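Local coordinates for CELL WALL surface anchor family protein (Streptococcus pneumoniae, PDB 2WW8) that serves as the adhesin of the pneumococcal pilus and probably recognises host cells through its integrin-like domain, at residues 46-52 with 88-94; 140-146 with 688-692; 168-174 with 199-204. All coordinates share one frame; numbering follows the deposited sequence.

Interaction 1 pairs two strands of a prealbumin-like domain and precedes the others in the chain; interaction 3 lies between 140-146 and 688-692, the segments of interaction 2. All three probably sit where that domain meets its neighbour. Interactions 1 and 2, their centres about 18 Å apart, touch where Ile47 CD1 packs on Ser688 CB at 3.7 Å. Interactions 2 and 3 are closer, about 11 Å between centres, and are tied by Ser142 O with Gln171 NE2 and by Tyr145 OH with His172 N, each pair 2.9 Å apart and probably hydrogen-bonded. Interactions 1 and 3 do not touch, their nearest atoms being about 13 Å apart. None includes a residue that binds calcium or magnesium.

Interaction 1: 46-52 with 88-94; sequences AIGKVVI and EAIFSNI
A chi1 of 169° in Val51 carries CG1 across to Glu88 CB and CG and holds CG2 beside Ile90, where Val51 CG2 lies 3.7 Å from Ile90 CG2. These side chains lie on one face of an antiparallel ladder in the prealbumin-like domain, strands 48-52 and 88-92 running at 166° to each other. The extended chain of Lys49 runs alongside Ile90, its CE 3.6 Å from Ile90 CG2, while its NZ forms a salt bridge with Glu139. Val50 with Phe91 and Ile52 with Ala89 are hydrogen-bonded pairs, each making two bonds; Val51 with Ile90 between them is non-hydrogen-bonded. The carbonyls of Phe91 and Ala89 also receive CA-H contacts from Lys49 and Val51.

On the other face Val50, Ile52, Phe91 and Ile94 face the core, where Phe67 and Leu101 of the second sheet cover Ile52 and Phe91. Ile52 CD1 comes to the edge of the Phe91 ring, 4.0 Å from Phe91 CE2.

Near Gly48 the register slips by one residue. Ile94 O takes Gly48 N at 2.8 Å and, weakly, Ile47 N, which makes a classic bulge, while Asn93 is the extra residue opposite Gly48 in a G1 bulge. Gly48 O accepts from Ile94 N, 37° out of its carbonyl plane, and from a water at 2.8 Å that in turn accepts from Asn93 N at 2.9 Å.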
ATOM      1  N   ALA A  46       9.787 -14.078  36.997  1.00 51.78           N
ATOM      2  CA  ALA A  46      10.192 -15.239  36.140  1.00 50.73           C
ATOM      3  C   ALA A  46      11.106 -14.755  34.999  1.00 48.11           C
ATOM      4  O   ALA A  46      11.387 -15.520  34.078  1.00 50.56           O
ATOM      5  CB  ALA A  46       8.934 -16.024  35.595  1.00 51.13           C
ATOM      6  N   ILE A  47      11.596 -13.518  35.040  1.00 42.97           N
ATOM      7  CA  ILE A  47      12.299 -13.030  33.861  1.00 37.71           C
ATOM      8  C   ILE A  47      13.569 -12.190  34.121  1.00 34.32           C
ATOM      9  O   ILE A  47      14.290 -11.832  33.185  1.00 34.00           O
ATOM     10  CB  ILE A  47      11.241 -12.470  32.870  1.00 37.82           C
ATOM     11  CG1 ILE A  47      11.852 -11.930  31.574  1.00 37.56           C
ATOM     12  CG2 ILE A  47      10.173 -11.626  33.603  1.00 37.85           C
ATOM     13  CD1 ILE A  47      11.027 -10.846  30.937  1.00 36.09           C
ATOM     14  N   GLY A  48      13.887 -11.909  35.384  1.00 29.81           N
ATOM     15  CA  GLY A  48      15.184 -11.328  35.745  1.00 24.66           C
ATOM     16  C   GLY A  48      16.395 -12.172  35.369  1.00 20.96           C
ATOM     17  O   GLY A  48      16.280 -13.388  35.247  1.00 20.29           O
ATOM     18  N   LYS A  49      17.549 -11.541  35.163  1.00 18.04           N
ATOM     19  CA  LYS A  49      18.788 -12.234  34.802  1.00 16.58           C
ATOM     20  C   LYS A  49      20.055 -11.459  35.160  1.00 16.80           C
ATOM     21  O   LYS A  49      20.122 -10.250  34.933  1.00 17.70           O
ATOM     22  CB  LYS A  49      18.841 -12.592  33.322  1.00 15.90           C
ATOM     23  CG  LYS A  49      20.138 -13.288  32.937  1.00 13.21           C
ATOM     24  CD  LYS A  49      20.229 -13.443  31.448  1.00 10.69           C
ATOM     25  CE  LYS A  49      21.408 -14.263  31.022  1.00 13.78           C
ATOM     26  NZ  LYS A  49      21.198 -14.809  29.648  1.00 13.93           N
ATOM     27  N   VAL A  50      21.053 -12.148  35.710  1.00 15.51           N
ATOM     28  CA  VAL A  50      22.358 -11.545  36.010  1.00 14.78           C
ATOM     29  C   VAL A  50      23.488 -12.544  35.758  1.00 14.16           C
ATOM     30  O   VAL A  50      23.318 -13.741  35.982  1.00 14.39           O
ATOM     31  CB  VAL A  50      22.406 -10.929  37.427  1.00 14.84           C
ATOM     32  CG1 VAL A  50      22.340 -12.006  38.517  1.00 14.17           C
ATOM     33  CG2 VAL A  50      23.629 -10.031  37.576  1.00 13.82           C
ATOM     34  N   VAL A  51      24.620 -12.066  35.259  1.00 13.05           N
ATOM     35  CA  VAL A  51      25.734 -12.940  34.899  1.00 13.44           C
ATOM     36  C   VAL A  51      27.005 -12.407  35.602  1.00 14.12           C
ATOM     37  O   VAL A  51      27.199 -11.187  35.676  1.00 13.52           O
ATOM     38  CB  VAL A  51      25.876 -13.027  33.342  1.00 13.78           C
ATOM     39  CG1 VAL A  51      27.184 -13.695  32.890  1.00 12.20           C
ATOM     40  CG2 VAL A  51      24.645 -13.688  32.686  1.00 12.66           C
ATOM     41  N   ILE A  52      27.843 -13.298  36.146  1.00 14.58           N
ATOM     42  CA  ILE A  52      29.117 -12.906  36.774  1.00 14.62           C
ATOM     43  C   ILE A  52      30.319 -13.591  36.134  1.00 14.66           C
ATOM     44  O   ILE A  52      30.356 -14.813  36.008  1.00 13.85           O
ATOM     45  CB  ILE A  52      29.206 -13.152  38.292  1.00 14.56           C
ATOM     46  CG1 ILE A  52      27.985 -12.621  39.051  1.00 14.68           C
ATOM     47  CG2 ILE A  52      30.421 -12.425  38.842  1.00 14.04           C
ATOM     48  CD1 ILE A  52      26.919 -13.675  39.351  1.00 14.61           C
ATOM     49  N   GLU A  88      31.415 -17.978  32.495  1.00 32.71           N
ATOM     50  CA  GLU A  88      30.343 -17.170  33.093  1.00 30.70           C
ATOM     51  C   GLU A  88      29.508 -17.945  34.107  1.00 28.26           C
ATOM     52  O   GLU A  88      29.208 -19.117  33.892  1.00 27.91           O
ATOM     53  CB  GLU A  88      29.357 -16.709  32.005  1.00 31.50           C
ATOM     54  CG  GLU A  88      29.808 -15.611  31.023  1.00 34.42           C
ATOM     55  CD  GLU A  88      28.896 -15.483  29.798  1.00 38.57           C
ATOM     56  OE1 GLU A  88      27.915 -16.257  29.680  1.00 39.95           O
ATOM     57  OE2 GLU A  88      29.161 -14.615  28.934  1.00 38.56           O
ATOM     58  N   ALA A  89      29.096 -17.297  35.191  1.00 25.60           N
ATOM     59  CA  ALA A  89      28.035 -17.866  36.022  1.00 24.15           C
ATOM     60  C   ALA A  89      26.707 -17.119  35.829  1.00 22.82           C
ATOM     61  O   ALA A  89      26.620 -15.919  36.065  1.00 21.58           O
ATOM     62  CB  ALA A  89      28.433 -17.891  37.486  1.00 23.41           C
ATOM     63  N   ILE A  90      25.671 -17.839  35.406  1.00 22.05           N
ATOM     64  CA  ILE A  90      24.442 -17.217  34.918  1.00 21.32           C
ATOM     65  C   ILE A  90      23.275 -17.563  35.837  1.00 20.62           C
ATOM     66  O   ILE A  90      22.969 -18.739  35.989  1.00 20.56           O
ATOM     67  CB  ILE A  90      24.108 -17.748  33.499  1.00 21.55           C
ATOM     68  CG1 ILE A  90      25.330 -17.695  32.574  1.00 21.50           C
ATOM     69  CG2 ILE A  90      22.918 -17.004  32.898  1.00 21.72           C
ATOM     70  CD1 ILE A  90      25.295 -18.729  31.474  1.00 20.60           C
ATOM     71  N   PHE A  91      22.637 -16.564  36.439  1.00 20.05           N
ATOM     72  CA  PHE A  91      21.319 -16.725  37.058  1.00 20.65           C
ATOM     73  C   PHE A  91      20.155 -16.298  36.138  1.00 20.81           C
ATOM     74  O   PHE A  91      20.044 -15.127  35.770  1.00 20.44           O
ATOM     75  CB  PHE A  91      21.236 -15.929  38.362  1.00 20.99           C
ATOM     76  CG  PHE A  91      22.150 -16.426  39.448  1.00 23.27           C
ATOM     77  CD1 PHE A  91      21.674 -17.315  40.405  1.00 24.96           C
ATOM     78  CD2 PHE A  91      23.476 -16.005  39.513  1.00 22.95           C
ATOM     79  CE1 PHE A  91      22.508 -17.780  41.412  1.00 28.08           C
ATOM     80  CE2 PHE A  91      24.328 -16.460  40.516  1.00 27.21           C
ATOM     81  CZ  PHE A  91      23.843 -17.350  41.472  1.00 27.46           C
ATOM     82  N   SER A  92      19.277 -17.237  35.789  1.00 20.36           N
ATOM     83  CA  SER A  92      18.133 -17.011  34.897  1.00 20.12           C
ATOM     84  C   SER A  92      16.813 -16.934  35.672  1.00 20.26           C
ATOM     85  O   SER A  92      16.785 -17.203  36.871  1.00 20.78           O
ATOM     86  CB  SER A  92      18.019 -18.202  33.946  1.00 20.06           C
ATOM     87  OG  SER A  92      19.166 -18.290  33.127  1.00 20.28           O
ATOM     88  N   ASN A  93      15.709 -16.582  35.019  1.00 19.20           N
ATOM     89  CA  ASN A  93      14.397 -16.758  35.633  1.00 19.01           C
ATOM     90  C   ASN A  93      14.192 -16.233  37.054  1.00 18.35           C
ATOM     91  O   ASN A  93      13.563 -16.868  37.910  1.00 17.49           O
ATOM     92  CB  ASN A  93      14.018 -18.229  35.548  1.00 19.50           C
ATOM     93  CG  ASN A  93      13.859 -18.661  34.122  1.00 22.86           C
ATOM     94  OD1 ASN A  93      14.829 -18.750  33.372  1.00 26.54           O
ATOM     95  ND2 ASN A  93      12.616 -18.894  33.722  1.00 28.32           N
ATOM     96  N   ILE A  94      14.732 -15.041  37.287  1.00 17.30           N
ATOM     97  CA  ILE A  94      14.721 -14.441  38.607  1.00 16.23           C
ATOM     98  C   ILE A  94      13.429 -13.647  38.741  1.00 16.73           C
ATOM     99  O   ILE A  94      13.055 -12.858  37.870  1.00 16.26           O
ATOM    100  CB  ILE A  94      15.982 -13.577  38.859  1.00 15.77           C
ATOM    101  CG1 ILE A  94      17.257 -14.316  38.432  1.00 13.20           C
ATOM    102  CG2 ILE A  94      16.037 -13.117  40.313  1.00 14.35           C
ATOM    103  CD1 ILE A  94      18.445 -13.407  38.120  1.00 10.93           C
TER
HETATM  104  O   HOH W   1      15.941 -14.765  32.823  1.00  8.62           O

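Interaction 2: 140-146 with 688-692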
ATOM      1  N   ALA A 140      19.233 -12.337  23.140  1.00 18.29           N
ATOM      2  CA  ALA A 140      18.582 -12.799  21.924  1.00 17.73           C
ATOM      3  C   ALA A 140      17.077 -12.659  22.096  1.00 17.77           C
ATOM      4  O   ALA A 140      16.559 -12.832  23.197  1.00 16.57           O
ATOM      5  CB  ALA A 140      18.931 -14.245  21.647  1.00 17.56           C
ATOM      6  N   LEU A 141      16.388 -12.318  21.010  1.00 19.02           N
ATOM      7  CA  LEU A 141      14.925 -12.168  21.019  1.00 18.74           C
ATOM      8  C   LEU A 141      14.275 -13.545  20.983  1.00 19.61           C
ATOM      9  O   LEU A 141      14.869 -14.474  20.443  1.00 20.92           O
ATOM     10  CB  LEU A 141      14.491 -11.373  19.800  1.00 19.59           C
ATOM     11  CG  LEU A 141      14.514  -9.847  19.853  1.00 19.86           C
ATOM     12  CD1 LEU A 141      14.360  -9.387  18.449  1.00 22.23           C
ATOM     13  CD2 LEU A 141      13.365  -9.310  20.693  1.00 18.88           C
ATOM     14  N   SER A 142      13.103 -13.723  21.587  1.00 19.13           N
ATOM     15  CA  SER A 142      12.419 -15.007  21.494  1.00 19.41           C
ATOM     16  C   SER A 142      11.812 -15.225  20.095  1.00 21.37           C
ATOM     17  O   SER A 142      11.667 -14.271  19.315  1.00 22.32           O
ATOM     18  CB  SER A 142      11.338 -15.101  22.573  1.00 19.73           C
ATOM     19  OG  SER A 142      10.197 -14.305  22.249  1.00 16.39           O
ATOM     20  N   ASP A 143      11.439 -16.470  19.798  1.00 22.50           N
ATOM     21  CA  ASP A 143      10.765 -16.840  18.546  1.00 23.85           C
ATOM     22  C   ASP A 143       9.233 -16.953  18.626  1.00 23.75           C
ATOM     23  O   ASP A 143       8.614 -17.617  17.781  1.00 23.88           O
ATOM     24  CB  ASP A 143      11.364 -18.135  17.965  1.00 24.55           C
ATOM     25  CG  ASP A 143      11.048 -19.368  18.812  1.00 27.40           C
ATOM     26  OD1 ASP A 143      10.435 -19.228  19.902  1.00 29.06           O
ATOM     27  OD2 ASP A 143      11.420 -20.487  18.379  1.00 30.61           O
ATOM     28  N   GLN A 144       8.646 -16.298  19.628  1.00 23.43           N
ATOM     29  CA  GLN A 144       7.195 -16.205  19.819  1.00 23.62           C
ATOM     30  C   GLN A 144       6.534 -14.980  19.178  1.00 21.97           C
ATOM     31  O   GLN A 144       6.868 -13.843  19.495  1.00 22.14           O
ATOM     32  CB  GLN A 144       6.867 -16.216  21.316  1.00 23.35           C
ATOM     33  CG  GLN A 144       7.371 -17.477  21.999  1.00 28.44           C
ATOM     34  CD  GLN A 144       6.629 -18.714  21.529  1.00 33.22           C
ATOM     35  OE1 GLN A 144       7.224 -19.622  20.947  1.00 37.74           O
ATOM     36  NE2 GLN A 144       5.322 -18.755  21.778  1.00 35.32           N
ATOM     37  N   TYR A 145       5.562 -15.208  18.303  1.00 21.63           N
ATOM     38  CA  TYR A 145       4.876 -14.122  17.588  1.00 20.63           C
ATOM     39  C   TYR A 145       3.383 -14.374  17.645  1.00 20.52           C
ATOM     40  O   TYR A 145       2.954 -15.498  17.404  1.00 20.55           O
ATOM     41  CB  TYR A 145       5.287 -14.099  16.110  1.00 19.79           C
ATOM     42  CG  TYR A 145       6.763 -13.851  15.961  1.00 22.94           C
ATOM     43  CD1 TYR A 145       7.263 -12.552  15.917  1.00 24.10           C
ATOM     44  CD2 TYR A 145       7.666 -14.915  15.910  1.00 21.09           C
ATOM     45  CE1 TYR A 145       8.638 -12.314  15.819  1.00 23.30           C
ATOM     46  CE2 TYR A 145       9.023 -14.689  15.805  1.00 22.48           C
ATOM     47  CZ  TYR A 145       9.503 -13.391  15.754  1.00 21.67           C
ATOM     48  OH  TYR A 145      10.856 -13.164  15.658  1.00 17.46           O
ATOM     49  N   PRO A 146       2.585 -13.339  17.957  1.00 19.66           N
ATOM     50  CA  PRO A 146       1.162 -13.556  17.675  1.00 18.98           C
ATOM     51  C   PRO A 146       0.918 -13.516  16.168  1.00 19.44           C
ATOM     52  O   PRO A 146       1.634 -12.837  15.432  1.00 19.15           O
ATOM     53  CB  PRO A 146       0.482 -12.353  18.334  1.00 19.13           C
ATOM     54  CG  PRO A 146       1.510 -11.252  18.199  1.00 18.33           C
ATOM     55  CD  PRO A 146       2.854 -11.982  18.465  1.00 19.74           C
ATOM     56  N   SER A 688      10.517  -7.492  28.495  1.00 18.42           N
ATOM     57  CA  SER A 688      11.331  -8.158  27.488  1.00 19.26           C
ATOM     58  C   SER A 688      10.530  -9.153  26.632  1.00 18.59           C
ATOM     59  O   SER A 688       9.802  -9.955  27.189  1.00 18.61           O
ATOM     60  CB  SER A 688      12.508  -8.849  28.208  1.00 19.51           C
ATOM     61  OG  SER A 688      13.636  -8.932  27.354  1.00 21.58           O
ATOM     62  N   ASN A 689      10.665  -9.093  25.305  1.00 18.12           N
ATOM     63  CA  ASN A 689      10.169 -10.106  24.360  1.00 18.80           C
ATOM     64  C   ASN A 689       8.689  -9.973  23.967  1.00 17.59           C
ATOM     65  O   ASN A 689       8.198 -10.595  23.007  1.00 17.96           O
ATOM     66  CB  ASN A 689      10.498 -11.520  24.880  1.00 17.67           C
ATOM     67  CG  ASN A 689      11.895 -11.967  24.483  1.00 21.36           C
ATOM     68  OD1 ASN A 689      12.376 -11.655  23.395  1.00 25.81           O
ATOM     69  ND2 ASN A 689      12.552 -12.723  25.352  1.00 23.14           N
ATOM     70  N   LYS A 690       7.996  -9.162  24.761  1.00 17.03           N
ATOM     71  CA  LYS A 690       6.557  -8.931  24.679  1.00 16.95           C
ATOM     72  C   LYS A 690       6.163  -7.926  23.584  1.00 16.65           C
ATOM     73  O   LYS A 690       6.755  -6.843  23.426  1.00 16.90           O
ATOM     74  CB  LYS A 690       6.052  -8.462  26.048  1.00 15.91           C
ATOM     75  CG  LYS A 690       4.552  -8.256  26.131  1.00 16.41           C
ATOM     76  CD  LYS A 690       4.087  -7.853  27.549  1.00 18.61           C
ATOM     77  CE  LYS A 690       2.623  -7.377  27.613  1.00 22.38           C
ATOM     78  NZ  LYS A 690       1.771  -8.412  26.987  1.00 21.45           N
ATOM     79  N   PHE A 691       5.154  -8.299  22.810  1.00 16.70           N
ATOM     80  CA  PHE A 691       4.690  -7.448  21.716  1.00 16.44           C
ATOM     81  C   PHE A 691       3.654  -6.461  22.230  1.00 15.96           C
ATOM     82  O   PHE A 691       2.686  -6.846  22.882  1.00 18.02           O
ATOM     83  CB  PHE A 691       4.131  -8.273  20.562  1.00 16.78           C
ATOM     84  CG  PHE A 691       5.176  -8.717  19.598  1.00 15.62           C
ATOM     85  CD1 PHE A 691       5.761  -7.807  18.735  1.00 14.70           C
ATOM     86  CD2 PHE A 691       5.577 -10.052  19.550  1.00 16.64           C
ATOM     87  CE1 PHE A 691       6.751  -8.219  17.818  1.00 13.49           C
ATOM     88  CE2 PHE A 691       6.563 -10.479  18.650  1.00 15.62           C
ATOM     89  CZ  PHE A 691       7.158  -9.575  17.790  1.00 13.57           C
ATOM     90  N   TYR A 692       3.860  -5.185  21.960  1.00 15.23           N
ATOM     91  CA  TYR A 692       2.899  -4.152  22.360  1.00 16.04           C
ATOM     92  C   TYR A 692       2.212  -3.624  21.113  1.00 15.30           C
ATOM     93  O   TYR A 692       2.903  -3.243  20.162  1.00 16.11           O
ATOM     94  CB  TYR A 692       3.638  -2.997  23.073  1.00 14.87           C
ATOM     95  CG  TYR A 692       4.098  -3.390  24.465  1.00 18.09           C
ATOM     96  CD1 TYR A 692       5.345  -3.988  24.639  1.00 13.49           C
ATOM     97  CD2 TYR A 692       3.276  -3.221  25.597  1.00 16.40           C
ATOM     98  CE1 TYR A 692       5.774  -4.385  25.901  1.00 13.45           C
ATOM     99  CE2 TYR A 692       3.736  -3.609  26.878  1.00 15.90           C
ATOM    100  CZ  TYR A 692       4.977  -4.202  27.010  1.00 14.00           C
ATOM    101  OH  TYR A 692       5.485  -4.632  28.242  1.00 16.39           O
TER
HETATM  102  O   HOH W   2       6.262 -12.595  22.209  1.00 24.04           O
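Ser142 and Asn689 have the nearest CA atoms, 6.1 Å apart, of two irregular segments joined by backbone-to-side-chain contacts, ring packing and one water. This is a surface contact in which the connection between strands 135-137 and 148-150 lies against a loop within the Ig-like tip-pilin family region. Asn689 carries its polar part. Its OD1 accepts the backbone N-H of Ser142 at 2.8 Å, and the bond is fairly straight at the hydrogen (163°), although the donor stands 50° above the carbonyl plane of the amide. The same oxygen lies against Leu141, 3.7 Å from CD2.

Farther along, Phe691 directs its ring at three successive residues. Its CE2 and CZ meet Tyr145 CD1, the two rings being obliquely set with planes at 43°, while CD2 is 3.5 Å from Pro146 CD. Tyr145 chi1 swings the ring toward Phe691, which CD1 and CE1 touch; the hydroxyl at the far end bonds to His172 N. Gln144 O approaches the Phe691 ring at its edge, in plane, 3.5 Å from CE2. That carbonyl is also bridged to Asn689 O by a water that donates to both, at 3.0 Å to Gln144 O and 2.9 Å to Asn689 O.

Interaction 3: 168-174 with 199-204; sequences KNGQHKA and LDDNQY
A type I turn, Leu199 to Asn202, presents two oxygens to the ammonium group of Lys173. The NZ donates to Leu199 O at 3.0 Å and, weakly, to Asn202 OD1 at 3.2 Å; it also makes a weak bond to a water lying 3.1 Å from Asp200 O. Leu199 O accepts the turn's own bond from Asn202 N as well, and the two donors reach it from opposite faces of its carbonyl plane, Lys173 NZ standing 43° above it. Asp720 fixes the site from outside the two segments, in a salt bridge with Lys173 NZ and a hydrogen bond from Asn202 ND2, so its carboxylate would probably balance the buried positive charge.

Both segments belong to the antiparallel strand system in which 187-196 lies between 171-184 and 203-218, and the contact spans that intervening strand at its end. Here the Lys173 chain bends at chi3 (76°), and its CD rests on Leu199 CD1 at 3.8 Å before NZ turns into the oxygens. Deeper in, Ala174 CB meets Tyr204 CE2 at 3.8 Å, and Tyr204 OH lies 3.7 Å from Lys173 CB. Nearer the surface, Lys168 NZ and Asp200 OD1 form a long salt bridge of 3.8 Å.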
ATOM      1  N   LYS A 168      16.543  -8.552  13.969  1.00 28.30           N
ATOM      2  CA  LYS A 168      17.698  -8.480  14.875  1.00 29.43           C
ATOM      3  C   LYS A 168      18.167  -9.887  15.231  1.00 28.71           C
ATOM      4  O   LYS A 168      17.614 -10.556  16.111  1.00 28.50           O
ATOM      5  CB  LYS A 168      17.372  -7.665  16.136  1.00 30.15           C
ATOM      6  CG  LYS A 168      18.511  -7.445  17.124  1.00 32.30           C
ATOM      7  CD  LYS A 168      19.349  -6.218  16.777  1.00 36.92           C
ATOM      8  CE  LYS A 168      20.553  -6.230  17.721  1.00 39.75           C
ATOM      9  NZ  LYS A 168      21.679  -5.359  17.280  1.00 43.06           N
ATOM     10  N   ASN A 169      19.190 -10.337  14.512  1.00 29.42           N
ATOM     11  CA  ASN A 169      19.808 -11.623  14.793  1.00 28.65           C
ATOM     12  C   ASN A 169      18.868 -12.809  14.603  1.00 27.69           C
ATOM     13  O   ASN A 169      18.778 -13.681  15.470  1.00 27.28           O
ATOM     14  CB  ASN A 169      20.423 -11.603  16.194  1.00 29.64           C
ATOM     15  CG  ASN A 169      21.774 -10.899  16.219  1.00 30.90           C
ATOM     16  OD1 ASN A 169      22.677 -11.259  15.461  1.00 31.37           O
ATOM     17  ND2 ASN A 169      21.920  -9.906  17.092  1.00 30.18           N
ATOM     18  N   GLY A 170      18.181 -12.831  13.464  1.00 26.62           N
ATOM     19  CA  GLY A 170      17.292 -13.934  13.112  1.00 25.41           C
ATOM     20  C   GLY A 170      15.870 -13.782  13.609  1.00 24.93           C
ATOM     21  O   GLY A 170      15.006 -14.553  13.209  1.00 25.00           O
ATOM     22  N   GLN A 171      15.598 -12.791  14.457  1.00 24.06           N
ATOM     23  CA  GLN A 171      14.225 -12.566  14.920  1.00 23.34           C
ATOM     24  C   GLN A 171      13.754 -11.145  14.642  1.00 21.55           C
ATOM     25  O   GLN A 171      14.560 -10.273  14.322  1.00 21.08           O
ATOM     26  CB  GLN A 171      14.103 -12.883  16.414  1.00 24.61           C
ATOM     27  CG  GLN A 171      14.443 -14.343  16.778  1.00 27.83           C
ATOM     28  CD  GLN A 171      13.445 -15.327  16.164  1.00 34.36           C
ATOM     29  OE1 GLN A 171      13.737 -15.957  15.145  1.00 38.42           O
ATOM     30  NE2 GLN A 171      12.265 -15.450  16.768  1.00 31.99           N
ATOM     31  N   HIS A 172      12.451 -10.891  14.769  1.00 20.53           N
ATOM     32  CA  HIS A 172      11.912  -9.593  14.385  1.00 18.90           C
ATOM     33  C   HIS A 172      11.338  -8.853  15.585  1.00 18.61           C
ATOM     34  O   HIS A 172      10.749  -9.443  16.505  1.00 19.22           O
ATOM     35  CB  HIS A 172      10.864  -9.761  13.283  1.00 17.78           C
ATOM     36  CG  HIS A 172      11.443 -10.024  11.931  1.00 21.41           C
ATOM     37  ND1 HIS A 172      12.027 -11.226  11.582  1.00 24.08           N
ATOM     38  CD2 HIS A 172      11.528  -9.237  10.830  1.00 24.60           C
ATOM     39  CE1 HIS A 172      12.452 -11.170  10.330  1.00 21.78           C
ATOM     40  NE2 HIS A 172      12.153  -9.975   9.849  1.00 27.55           N
ATOM     41  N   LYS A 173      11.482  -7.536  15.525  1.00 18.44           N
ATOM     42  CA  LYS A 173      11.038  -6.624  16.580  1.00 18.11           C
ATOM     43  C   LYS A 173       9.663  -5.970  16.345  1.00 16.58           C
ATOM     44  O   LYS A 173       9.064  -5.387  17.262  1.00 15.77           O
ATOM     45  CB  LYS A 173      12.149  -5.608  16.863  1.00 18.06           C
ATOM     46  CG  LYS A 173      13.230  -6.205  17.730  1.00 18.76           C
ATOM     47  CD  LYS A 173      14.462  -5.331  17.854  1.00 19.00           C
ATOM     48  CE  LYS A 173      14.189  -4.171  18.793  1.00 20.97           C
ATOM     49  NZ  LYS A 173      15.452  -3.515  19.258  1.00 19.02           N
ATOM     50  N   ALA A 174       9.135  -6.123  15.137  1.00 15.68           N
ATOM     51  CA  ALA A 174       7.896  -5.432  14.781  1.00 15.57           C
ATOM     52  C   ALA A 174       7.071  -6.225  13.784  1.00 15.27           C
ATOM     53  O   ALA A 174       7.648  -6.947  12.947  1.00 15.85           O
ATOM     54  CB  ALA A 174       8.204  -4.061  14.207  1.00 14.81           C
ATOM     55  N   LEU A 199      16.297   1.110  14.984  1.00 18.44           N
ATOM     56  CA  LEU A 199      15.915  -0.208  15.469  1.00 20.07           C
ATOM     57  C   LEU A 199      16.328  -0.464  16.923  1.00 20.63           C
ATOM     58  O   LEU A 199      15.481  -0.911  17.715  1.00 21.02           O
ATOM     59  CB  LEU A 199      16.309  -1.369  14.535  1.00 19.14           C
ATOM     60  CG  LEU A 199      15.767  -2.760  14.900  1.00 18.16           C
ATOM     61  CD1 LEU A 199      14.223  -2.839  14.977  1.00 14.34           C
ATOM     62  CD2 LEU A 199      16.358  -3.775  13.928  1.00 18.42           C
ATOM     63  N   ASP A 200      17.590  -0.164  17.233  1.00 20.20           N
ATOM     64  CA  ASP A 200      18.182  -0.341  18.557  1.00 21.40           C
ATOM     65  C   ASP A 200      17.495   0.489  19.611  1.00 20.99           C
ATOM     66  O   ASP A 200      17.463   0.116  20.781  1.00 22.49           O
ATOM     67  CB  ASP A 200      19.690  -0.037  18.578  1.00 21.44           C
ATOM     68  CG  ASP A 200      20.496  -1.030  17.739  1.00 24.38           C
ATOM     69  OD1 ASP A 200      19.951  -2.021  17.180  1.00 23.63           O
ATOM     70  OD2 ASP A 200      21.725  -0.819  17.634  1.00 29.11           O
ATOM     71  N   ASP A 201      16.943   1.616  19.204  1.00 19.48           N
ATOM     72  CA  ASP A 201      16.209   2.452  20.133  1.00 19.33           C
ATOM     73  C   ASP A 201      14.666   2.342  20.052  1.00 18.51           C
ATOM     74  O   ASP A 201      13.921   3.118  20.669  1.00 17.36           O
ATOM     75  CB  ASP A 201      16.719   3.869  19.912  1.00 19.84           C
ATOM     76  CG  ASP A 201      16.271   4.812  21.000  1.00 23.59           C
ATOM     77  OD1 ASP A 201      16.459   4.451  22.180  1.00 21.54           O
ATOM     78  OD2 ASP A 201      15.730   5.896  20.658  1.00 25.39           O
ATOM     79  N   ASN A 202      14.176   1.368  19.293  1.00 17.30           N
ATOM     80  CA  ASN A 202      12.736   1.111  19.193  1.00 18.35           C
ATOM     81  C   ASN A 202      11.844   2.253  18.712  1.00 17.86           C
ATOM     82  O   ASN A 202      10.771   2.483  19.294  1.00 18.07           O
ATOM     83  CB  ASN A 202      12.220   0.626  20.543  1.00 17.78           C
ATOM     84  CG  ASN A 202      13.005  -0.577  21.043  1.00 20.11           C
ATOM     85  OD1 ASN A 202      13.182  -1.557  20.307  1.00 17.44           O
ATOM     86  ND2 ASN A 202      13.496  -0.501  22.281  1.00 15.60           N
ATOM     87  N   GLN A 203      12.279   2.917  17.644  1.00 17.34           N
ATOM     88  CA  GLN A 203      11.669   4.131  17.103  1.00 16.28           C
ATOM     89  C   GLN A 203      11.159   3.779  15.725  1.00 16.77           C
ATOM     90  O   GLN A 203      11.914   3.239  14.900  1.00 16.55           O
ATOM     91  CB  GLN A 203      12.719   5.229  16.952  1.00 16.19           C
ATOM     92  CG  GLN A 203      13.034   5.924  18.257  1.00 18.45           C
ATOM     93  CD  GLN A 203      13.961   7.104  18.093  1.00 24.67           C
ATOM     94  OE1 GLN A 203      13.872   7.830  17.105  1.00 27.34           O
ATOM     95  NE2 GLN A 203      14.872   7.296  19.039  1.00 24.13           N
ATOM     96  N   TYR A 204       9.876   4.068  15.505  1.00 15.47           N
ATOM     97  CA  TYR A 204       9.219   3.714  14.237  1.00 14.25           C
ATOM     98  C   TYR A 204       8.344   4.838  13.751  1.00 14.23           C
ATOM     99  O   TYR A 204       7.768   5.623  14.544  1.00 14.74           O
ATOM    100  CB  TYR A 204       8.302   2.508  14.474  1.00 12.97           C
ATOM    101  CG  TYR A 204       9.033   1.275  15.005  1.00 12.78           C
ATOM    102  CD1 TYR A 204       9.315   1.131  16.359  1.00 14.49           C
ATOM    103  CD2 TYR A 204       9.478   0.296  14.131  1.00 13.44           C
ATOM    104  CE1 TYR A 204       9.992  -0.007  16.839  1.00 16.17           C
ATOM    105  CE2 TYR A 204      10.128  -0.833  14.590  1.00 15.94           C
ATOM    106  CZ  TYR A 204      10.396  -0.980  15.933  1.00 16.34           C
ATOM    107  OH  TYR A 204      11.072  -2.135  16.347  1.00 22.58           O
TER
HETATM  108  O   HOH W   3      17.334  -2.924  21.413  1.00 32.65           O